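Local structure of purine nucleosidase, (IunH-1) (Sulfolobus solfataricus, 3T8J) at residues A11-D14 against V15-L18; E43-N46 against A47-A50; S211-Y214 against V215-L219; I240-A243 against I244-G248. The protein belongs to the nucleoside hydrolase family, a group of mixed alpha/beta proteins, and holds a sodium ion at the metal site of this model. All coordinates share one frame; numbering follows the deposited sequence. Where two conformers were deposited one is given.

Overall arrangement
All four are local contacts between successive turns of a helix; interaction 1 lies on helix 12-23 and the other three each touch it. The first turn of that helix supplies one ligand, D14, to the sodium ion. Interaction 3 joins interaction 1 through a probable hydrogen bond of 2.6 Å from Y218 OH to D13 OD1, and interaction 4 through a weak one of 3.1 Å between T242 OG1 and S17 OG. Interaction 2 meets it by plain packing, A50 CB lying 4.1 Å from V15 CG1. W49 CH2 and L213 CD1, 4.1 Å apart, link interactions 2 and 3. Interactions 2 and 4 do not touch: their centres are 23 Å apart.

Interaction 1. Residues A11-D14 against V15-L18; sequences AEDD and VLSL. With NA (sodium ion), chain B.
S17 turns its hydroxyl back onto the carbonyl of D13, one turn earlier in helix 12-23, the helix of the beta-alpha-beta unit formed with strands 3-8 and 27-33. With OG beside its own backbone N (chi1 -68°), the hydroxyl donates to D13 O at 2.8 Å, tilted 20° from the carbonyl plane. The amide of S17 reaches the same oxygen from above that plane, 3.0 Å from S17 N to D13 O, giving D13 O two donors from one residue. S17 OG also has a weak hydrogen bond to T242.

V15 places its CG2 branch in the same way, beside the backbone N, 3.6 Å from A11 O, the acceptor of V15 N. A11 is the N-cap residue. E12 and D14 each accept a backbone amide of the helix start, while the carboxylate of D13 is bound outside it: OD1 hydrogen-bonds to Y218 and H236, and OD2 to the amide of A239. E12 OE2 takes the amide of D13, and E12 OE1 hydrogen-bonds to H79 ND1.

D14 divides its carboxylate between helix start and metal. OD2 receives A11 N at 2.9 Å, from 47° out of the carboxylate plane, which probably helps to fix the rotation of the group. D9, I121 and S122 complete the protein ligands of the sodium ion, and a water bridges the ion and D14 OD2. D14 OD1 binds sodium directly at 2.3 Å.

Interaction 2. Residues E43-N46 against A47-A50; sequences EVKN and ALWA
L48 leans back along helix 40-53 onto V44, one turn earlier. Its CB sits 3.8 Å from V44 O and about as far from K45 O, between two successive carbonyls. CG comes closer to the first, 3.5 Å from V44 O, because it lies beside the backbone N of L48 (chi1 -68°), the very amide that donates to that oxygen. At the tip, CD1 spans both parts of V44: it is 3.6 Å from V44 O and 4.0 Å from V44 CG1, an apolar contact in which the two side chains run alongside each other in the same direction.

The bond beneath this pair, L48 N to V44 O, is 3.2 Å long with an N-H...O angle of 171°. It belongs to the regular i to i+4 ladder of the helix that connects strands 27-33 and 60-62 in a beta-alpha-beta unit; V44 and A47 rest on I33 of the first strand. Away from the leucine, N46 OD1 accepts from Q42 NE2, and its ND2 donates to the carbonyls of T10 and G82. K45 NZ forms a salt bridge with E90. W49 CB touches K45 O at 3.3 Å, while the indole extends onward, with N46 O near the plane of its ring, at the edge.

Interaction 3. Residues S211-Y214 against V215-L219; sequences SELY and VSMYL
Helix 209-227 packs one side onto helix 12-23, and on that side Y214 and Y218 form an offset, roughly face-to-face stack one turn apart. Their centroids are 4.4 Å apart and the planes meet at 22°. The overlap is uneven: Y218 CD1 lies 3.8 Å above the Y214 plane, over the ring centre, whereas Y214 CE1 stands over the Y218 ring toward its rim. Different first torsions bring the rings together. Y214 CG is anti to its backbone N (chi1 178°), while Y218 CG lies beside its own N (chi1 -78°). The second ring also presents an edge to the carbonyl one turn earlier, with Y214 O in its plane and 3.1 Å from Y218 CD1. The backbone bond from Y218 N to this oxygen is weak.

L213 and M217 make a second, apolar pair. Their side chains cross at a slant, L213 CD1 meeting M217 CG at 3.8 Å, and a bend at chi3 folds M217 CE back to 3.9 Å from L213 CG. M217 also touches V15.

Y214 OH bonds to H234 and H236. The rings meet through their faces, while both hydroxyls, that of Y218 through D13, are hydrogen-bonded to residues outside the helix, which probably restricts how the two rings can slide over each other.

Interaction 4. Residues I240-A243 against I244-G248; sequences ITTA and IAIDG
I244 folds its longer branch back over the carbonyl of I240. That oxygen is met both by the I244 amide, I244 N to I240 O at 3.0 Å, and by I244 CG1, which lies beside the backbone N of I244 (chi1 -70°) and comes to 3.4 Å from I240 O. CD1 continues to 3.9 Å from I240 CG2, where the two side chains meet at a slant.

A243 gives its carbonyl to the last bond of this run, D247 N to A243 O, 2.9 Å with an N-H...O angle of 162°. D247 is where the chain leaves helical geometry at the end of helix 237-246, which packs against helix 12-23 and against strands of the central sheet: I244 touches I185, V292 and I295, and A243 touches L20.

T242 repeats the isoleucine arrangement with I246. Its methyl CG2, anti to the backbone N, approaches I246 CD1 at 4.1 Å, and I246 CG1 sits 3.4 Å from T242 O. The hydroxyl OG1 takes the other branch position, beside the backbone N, and hydrogen-bonds to the carbonyl oxygen of D238, one turn earlier in the same helix.

Interaction 1. Residues A11-D14 against V15-L18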
loop_
_atom_site.group_PDB
_atom_site.type_symbol
_atom_site.label_atom_id
_atom_site.label_comp_id
_atom_site.label_asym_id
_atom_site.label_seq_id
_atom_site.Cartn_x
_atom_site.Cartn_y
_atom_site.Cartn_z
ATOM N N ALA A 11 29.938 1.274 13.584
ATOM C CA ALA A 11 29.867 0.676 14.915
ATOM C C ALA A 11 30.931 -0.455 14.969
ATOM O O ALA A 11 31.818 -0.549 14.088
ATOM C CB ALA A 11 28.434 0.162 15.187
ATOM N N GLU A 12 30.879 -1.311 15.982
ATOM C CA GLU A 12 31.938 -2.298 16.211
ATOM C C GLU A 12 32.315 -3.174 15.001
ATOM O O GLU A 12 33.489 -3.302 14.667
ATOM C CB GLU A 12 31.625 -3.149 17.457
ATOM C CG GLU A 12 30.487 -4.212 17.318
ATOM C CD GLU A 12 29.131 -3.650 16.904
ATOM O OE1 GLU A 12 28.470 -3.030 17.786
ATOM O OE2 GLU A 12 28.729 -3.833 15.718
ATOM N N ASP A 13 31.316 -3.716 14.320
ATOM C CA ASP A 13 31.604 -4.674 13.254
ATOM C C ASP A 13 32.082 -3.959 11.987
ATOM O O ASP A 13 32.733 -4.596 11.129
ATOM C CB ASP A 13 30.392 -5.576 12.958
ATOM C CG ASP A 13 30.769 -7.050 12.806
ATOM O OD1 ASP A 13 31.636 -7.557 13.558
ATOM O OD2 ASP A 13 30.172 -7.737 11.961
ATOM N N ASP A 14 31.798 -2.659 11.850
ATOM C CA ASP A 14 32.365 -1.848 10.743
ATOM C C ASP A 14 33.861 -1.645 10.975
ATOM O O ASP A 14 34.665 -1.746 10.064
ATOM C CB ASP A 14 31.689 -0.460 10.630
ATOM C CG ASP A 14 30.187 -0.527 10.463
ATOM O OD1 ASP A 14 29.726 -0.436 9.293
ATOM O OD2 ASP A 14 29.452 -0.669 11.489
ATOM N N VAL A 15 34.225 -1.268 12.212
ATOM C CA VAL A 15 35.638 -1.140 12.582
ATOM C C VAL A 15 36.390 -2.445 12.334
ATOM O O VAL A 15 37.464 -2.453 11.687
ATOM C CB VAL A 15 35.814 -0.689 14.048
ATOM C CG1 VAL A 15 37.338 -0.715 14.452
ATOM C CG2 VAL A 15 35.225 0.717 14.210
ATOM N N LEU A 16 35.833 -3.568 12.785
ATOM C CA LEU A 16 36.519 -4.844 12.568
ATOM C C LEU A 16 36.628 -5.225 11.081
ATOM O O LEU A 16 37.626 -5.794 10.665
ATOM C CB LEU A 16 35.857 -5.966 13.363
ATOM C CG LEU A 16 36.775 -7.146 13.671
ATOM C CD1 LEU A 16 37.761 -6.784 14.794
ATOM C CD2 LEU A 16 35.978 -8.386 14.060
ATOM N N SER A 17 35.613 -4.876 10.302
ATOM C CA SER A 17 35.639 -5.140 8.845
ATOM C C SER A 17 36.749 -4.313 8.141
ATOM O O SER A 17 37.485 -4.843 7.275
ATOM C CB SER A 17 34.270 -4.823 8.238
ATOM O OG SER A 17 33.289 -5.750 8.689
ATOM N N LEU A 18 36.851 -3.029 8.478
ATOM C CA LEU A 18 37.929 -2.179 7.974
ATOM C C LEU A 18 39.269 -2.846 8.290
ATOM O O LEU A 18 40.159 -2.967 7.427
ATOM C CB LEU A 18 37.846 -0.789 8.614
ATOM C CG LEU A 18 39.019 0.146 8.328
ATOM C CD1 LEU A 18 39.141 0.521 6.859
ATOM C CD2 LEU A 18 38.889 1.403 9.193
HETATM NA NA NA B . 27.589 -0.984 8.662
HETATM O O HOH W 1 27.214 -2.109 10.696
#

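Interaction 2. Residues E43-N46 against A47-A50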
loop_
_atom_site.group_PDB
_atom_site.type_symbol
_atom_site.label_atom_id
_atom_site.label_comp_id
_atom_site.label_asym_id
_atom_site.label_seq_id
_atom_site.Cartn_x
_atom_site.Cartn_y
_atom_site.Cartn_z
ATOM N N GLU A 43 29.569 8.562 14.112
ATOM C CA GLU A 43 30.023 7.567 13.111
ATOM C C GLU A 43 31.228 8.059 12.331
ATOM O O GLU A 43 32.156 7.280 12.054
ATOM C CB GLU A 43 28.874 7.205 12.159
ATOM C CG GLU A 43 27.727 6.475 12.793
ATOM C CD GLU A 43 26.618 6.156 11.807
ATOM O OE1 GLU A 43 26.571 6.829 10.739
ATOM O OE2 GLU A 43 25.820 5.241 12.087
ATOM N N VAL A 44 31.231 9.340 11.955
ATOM C CA VAL A 44 32.376 9.941 11.266
ATOM C C VAL A 44 33.630 9.915 12.150
ATOM O O VAL A 44 34.721 9.509 11.751
ATOM C CB VAL A 44 32.062 11.376 10.786
ATOM C CG1 VAL A 44 33.268 12.019 10.119
ATOM C CG2 VAL A 44 30.828 11.436 9.890
ATOM N N LYS A 45 33.471 10.333 13.411
ATOM C CA LYS A 45 34.581 10.323 14.341
ATOM C C LYS A 45 35.110 8.917 14.635
ATOM O O LYS A 45 36.317 8.718 14.748
ATOM C CB LYS A 45 34.202 11.047 15.649
ATOM C CG LYS A 45 33.794 12.533 15.475
ATOM C CD LYS A 45 34.834 13.410 14.832
ATOM C CE LYS A 45 34.397 14.897 14.762
ATOM N NZ LYS A 45 34.370 15.598 16.104
ATOM N N ASN A 46 34.212 7.938 14.679
ATOM C CA ASN A 46 34.607 6.544 14.896
ATOM C C ASN A 46 35.536 6.058 13.784
ATOM O O ASN A 46 36.540 5.392 14.049
ATOM C CB ASN A 46 33.389 5.606 14.946
ATOM C CG ASN A 46 32.616 5.661 16.259
ATOM O OD1 ASN A 46 33.042 6.259 17.263
ATOM N ND2 ASN A 46 31.471 4.976 16.270
ATOM N N ALA A 47 35.200 6.400 12.551
ATOM C CA ALA A 47 36.018 5.950 11.432
ATOM C C ALA A 47 37.419 6.586 11.422
ATOM O O ALA A 47 38.425 5.919 11.198
ATOM C CB ALA A 47 35.274 6.217 10.096
ATOM N N LEU A 48 37.477 7.891 11.668
ATOM C CA LEU A 48 38.731 8.624 11.752
ATOM C C LEU A 48 39.624 8.091 12.871
ATOM O O LEU A 48 40.801 7.838 12.678
ATOM C CB LEU A 48 38.456 10.113 11.956
ATOM C CG LEU A 48 37.804 10.846 10.768
ATOM C CD1 LEU A 48 37.132 12.126 11.272
ATOM C CD2 LEU A 48 38.804 11.147 9.654
ATOM N N TRP A 49 39.029 7.898 14.048
ATOM C CA TRP A 49 39.728 7.304 15.165
ATOM C C TRP A 49 40.237 5.897 14.834
ATOM O O TRP A 49 41.373 5.582 15.141
ATOM C CB TRP A 49 38.833 7.267 16.401
ATOM C CG TRP A 49 39.471 6.627 17.598
ATOM C CD1 TRP A 49 40.244 7.241 18.540
ATOM C CD2 TRP A 49 39.403 5.252 17.969
ATOM N NE1 TRP A 49 40.657 6.334 19.487
ATOM C CE2 TRP A 49 40.152 5.106 19.169
ATOM C CE3 TRP A 49 38.770 4.136 17.426
ATOM C CZ2 TRP A 49 40.309 3.890 19.797
ATOM C CZ3 TRP A 49 38.926 2.908 18.065
ATOM C CH2 TRP A 49 39.688 2.806 19.239
ATOM N N ALA A 50 39.412 5.065 14.205
ATOM C CA ALA A 50 39.821 3.709 13.839
ATOM C C ALA A 50 41.061 3.700 12.934
ATOM O O ALA A 50 41.991 2.918 13.149
ATOM C CB ALA A 50 38.659 2.971 13.162
#

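Interaction 3. Residues S211-Y214 against V215-L219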
loop_
_atom_site.group_PDB
_atom_site.type_symbol
_atom_site.label_atom_id
_atom_site.label_comp_id
_atom_site.label_asym_id
_atom_site.label_seq_id
_atom_site.Cartn_x
_atom_site.Cartn_y
_atom_site.Cartn_z
ATOM N N SER A 211 43.084 -7.915 20.643
ATOM C CA SER A 211 42.121 -8.759 21.373
ATOM C C SER A 211 41.461 -7.946 22.486
ATOM O O SER A 211 40.252 -8.065 22.724
ATOM C CB SER A 211 42.767 -10.041 21.919
ATOM O OG SER A 211 43.581 -9.800 23.051
ATOM N N GLU A 212 42.245 -7.112 23.167
ATOM C CA GLU A 212 41.676 -6.248 24.211
ATOM C C GLU A 212 40.665 -5.249 23.623
ATOM O O GLU A 212 39.613 -4.988 24.216
ATOM C CB GLU A 212 42.785 -5.528 24.996
ATOM C CG GLU A 212 43.581 -6.453 25.928
ATOM C CD GLU A 212 44.930 -5.876 26.389
ATOM O OE1 GLU A 212 45.381 -4.830 25.860
ATOM O OE2 GLU A 212 45.561 -6.482 27.285
ATOM N N LEU A 213 40.995 -4.690 22.458
ATOM C CA LEU A 213 40.095 -3.771 21.766
ATOM C C LEU A 213 38.796 -4.476 21.346
ATOM O O LEU A 213 37.695 -3.945 21.536
ATOM C CB LEU A 213 40.794 -3.171 20.541
ATOM C CG LEU A 213 39.962 -2.151 19.762
ATOM C CD1 LEU A 213 39.440 -1.013 20.664
ATOM C CD2 LEU A 213 40.793 -1.595 18.602
ATOM N N TYR A 214 38.924 -5.679 20.798
ATOM C CA TYR A 214 37.750 -6.472 20.406
ATOM C C TYR A 214 36.837 -6.711 21.609
ATOM O O TYR A 214 35.637 -6.469 21.519
ATOM C CB TYR A 214 38.212 -7.802 19.808
ATOM C CG TYR A 214 37.137 -8.798 19.370
ATOM C CD1 TYR A 214 36.861 -9.013 18.017
ATOM C CD2 TYR A 214 36.456 -9.567 20.297
ATOM C CE1 TYR A 214 35.919 -9.953 17.615
ATOM C CE2 TYR A 214 35.515 -10.508 19.910
ATOM C CZ TYR A 214 35.260 -10.704 18.566
ATOM O OH TYR A 214 34.316 -11.650 18.199
ATOM N N VAL A 215 37.405 -7.144 22.736
ATOM C CA VAL A 215 36.591 -7.387 23.935
ATOM C C VAL A 215 35.888 -6.089 24.344
ATOM O O VAL A 215 34.672 -6.096 24.596
ATOM C CB VAL A 215 37.429 -7.987 25.079
ATOM C CG1 VAL A 215 36.628 -8.031 26.401
ATOM C CG2 VAL A 215 37.926 -9.371 24.679
ATOM N N SER A 216 36.628 -4.982 24.371
ATOM C CA SER A 216 36.053 -3.675 24.740
ATOM C C SER A 216 34.913 -3.238 23.811
ATOM O O SER A 216 33.881 -2.712 24.267
ATOM C CB SER A 216 37.152 -2.618 24.752
ATOM O OG SER A 216 36.642 -1.316 25.012
ATOM N N MET A 217 35.106 -3.462 22.512
ATOM C CA MET A 217 34.142 -3.002 21.503
ATOM C C MET A 217 32.884 -3.841 21.422
ATOM O O MET A 217 31.861 -3.328 20.984
ATOM C CB MET A 217 34.784 -2.951 20.099
ATOM C CG MET A 217 35.847 -1.870 19.909
ATOM S SD MET A 217 36.291 -1.552 18.161
ATOM C CE MET A 217 36.794 -3.197 17.650
ATOM N N TYR A 218 32.974 -5.117 21.819
ATOM C CA TYR A 218 31.889 -6.100 21.626
ATOM C C TYR A 218 31.096 -6.435 22.886
ATOM O O TYR A 218 30.023 -7.019 22.792
ATOM C CB TYR A 218 32.418 -7.407 20.974
ATOM C CG TYR A 218 32.625 -7.260 19.475
ATOM C CD1 TYR A 218 33.800 -6.703 18.977
ATOM C CD2 TYR A 218 31.639 -7.636 18.555
ATOM C CE1 TYR A 218 34.000 -6.522 17.621
ATOM C CE2 TYR A 218 31.840 -7.461 17.191
ATOM C CZ TYR A 218 33.020 -6.896 16.729
ATOM O OH TYR A 218 33.262 -6.711 15.368
ATOM N N LEU A 219 31.575 -6.040 24.059
ATOM C CA LEU A 219 30.892 -6.427 25.290
ATOM C C LEU A 219 29.422 -6.006 25.323
ATOM O O LEU A 219 28.557 -6.819 25.658
ATOM C CB LEU A 219 31.606 -5.878 26.521
ATOM C CG LEU A 219 31.029 -6.378 27.851
ATOM C CD1 LEU A 219 30.870 -7.907 27.855
ATOM C CD2 LEU A 219 31.906 -5.926 28.978
#

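Interaction 4. Residues I240-A243 against I244-G248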
loop_
_atom_site.group_PDB
_atom_site.type_symbol
_atom_site.label_atom_id
_atom_site.label_comp_id
_atom_site.label_asym_id
_atom_site.label_seq_id
_atom_site.Cartn_x
_atom_site.Cartn_y
_atom_site.Cartn_z
ATOM N N ILE A 240 31.657 -11.237 8.642
ATOM C CA ILE A 240 31.432 -12.389 7.764
ATOM C C ILE A 240 31.350 -11.962 6.297
ATOM O O ILE A 240 31.958 -12.608 5.417
ATOM C CB ILE A 240 30.191 -13.202 8.191
ATOM C CG1 ILE A 240 30.475 -13.979 9.472
ATOM C CG2 ILE A 240 29.783 -14.198 7.079
ATOM C CD1 ILE A 240 29.212 -14.619 10.133
ATOM N N THR A 241 30.616 -10.879 6.022
ATOM C CA THR A 241 30.506 -10.363 4.661
ATOM C C THR A 241 31.899 -10.037 4.118
ATOM O O THR A 241 32.248 -10.395 2.997
ATOM C CB THR A 241 29.614 -9.113 4.608
ATOM O OG1 THR A 241 28.313 -9.446 5.137
ATOM C CG2 THR A 241 29.484 -8.567 3.168
ATOM N N THR A 242 32.684 -9.351 4.934
ATOM C CA THR A 242 34.044 -8.946 4.578
ATOM C C THR A 242 34.966 -10.153 4.354
ATOM O O THR A 242 35.762 -10.188 3.411
ATOM C CB THR A 242 34.629 -8.015 5.672
ATOM O OG1 THR A 242 33.736 -6.906 5.890
ATOM C CG2 THR A 242 35.996 -7.468 5.274
ATOM N N ALA A 243 34.856 -11.141 5.235
ATOM C CA ALA A 243 35.669 -12.360 5.130
ATOM C C ALA A 243 35.373 -13.084 3.821
ATOM O O ALA A 243 36.294 -13.574 3.173
ATOM C CB ALA A 243 35.451 -13.289 6.352
ATOM N N ILE A 244 34.099 -13.153 3.441
ATOM C CA ILE A 244 33.708 -13.788 2.171
ATOM C C ILE A 244 34.231 -12.949 0.993
ATOM O O ILE A 244 34.693 -13.496 -0.029
ATOM C CB ILE A 244 32.176 -13.967 2.094
ATOM C CG1 ILE A 244 31.709 -15.031 3.079
ATOM C CG2 ILE A 244 31.722 -14.319 0.671
ATOM C CD1 ILE A 244 30.202 -14.981 3.307
ATOM N N ALA A 245 34.184 -11.614 1.107
ATOM C CA ALA A 245 34.743 -10.768 0.029
ATOM C C ALA A 245 36.231 -11.049 -0.182
ATOM O O ALA A 245 36.708 -11.171 -1.314
ATOM C CB ALA A 245 34.500 -9.286 0.314
ATOM N N ILE A 246 36.963 -11.236 0.907
ATOM C CA ILE A 246 38.399 -11.562 0.847
ATOM C C ILE A 246 38.668 -12.977 0.317
ATOM O O ILE A 246 39.531 -13.171 -0.567
ATOM C CB ILE A 246 39.052 -11.396 2.255
ATOM C CG1 ILE A 246 39.037 -9.927 2.684
ATOM C CG2 ILE A 246 40.479 -11.942 2.271
ATOM C CD1 ILE A 246 39.240 -9.689 4.218
ATOM N N ASP A 247 37.944 -13.953 0.861
ATOM C CA ASP A 247 38.096 -15.380 0.521
ATOM C C ASP A 247 36.726 -16.005 0.287
ATOM O O ASP A 247 36.019 -16.349 1.228
ATOM C CB ASP A 247 38.811 -16.097 1.676
ATOM C CG ASP A 247 38.983 -17.592 1.440
ATOM O OD1 ASP A 247 38.576 -18.105 0.372
ATOM O OD2 ASP A 247 39.554 -18.263 2.334
ATOM N N GLY A 248 36.356 -16.159 -0.982
ATOM C CA GLY A 248 35.042 -16.631 -1.345
ATOM C C GLY A 248 34.718 -18.044 -0.895
ATOM O O GLY A 248 33.533 -18.404 -0.811
#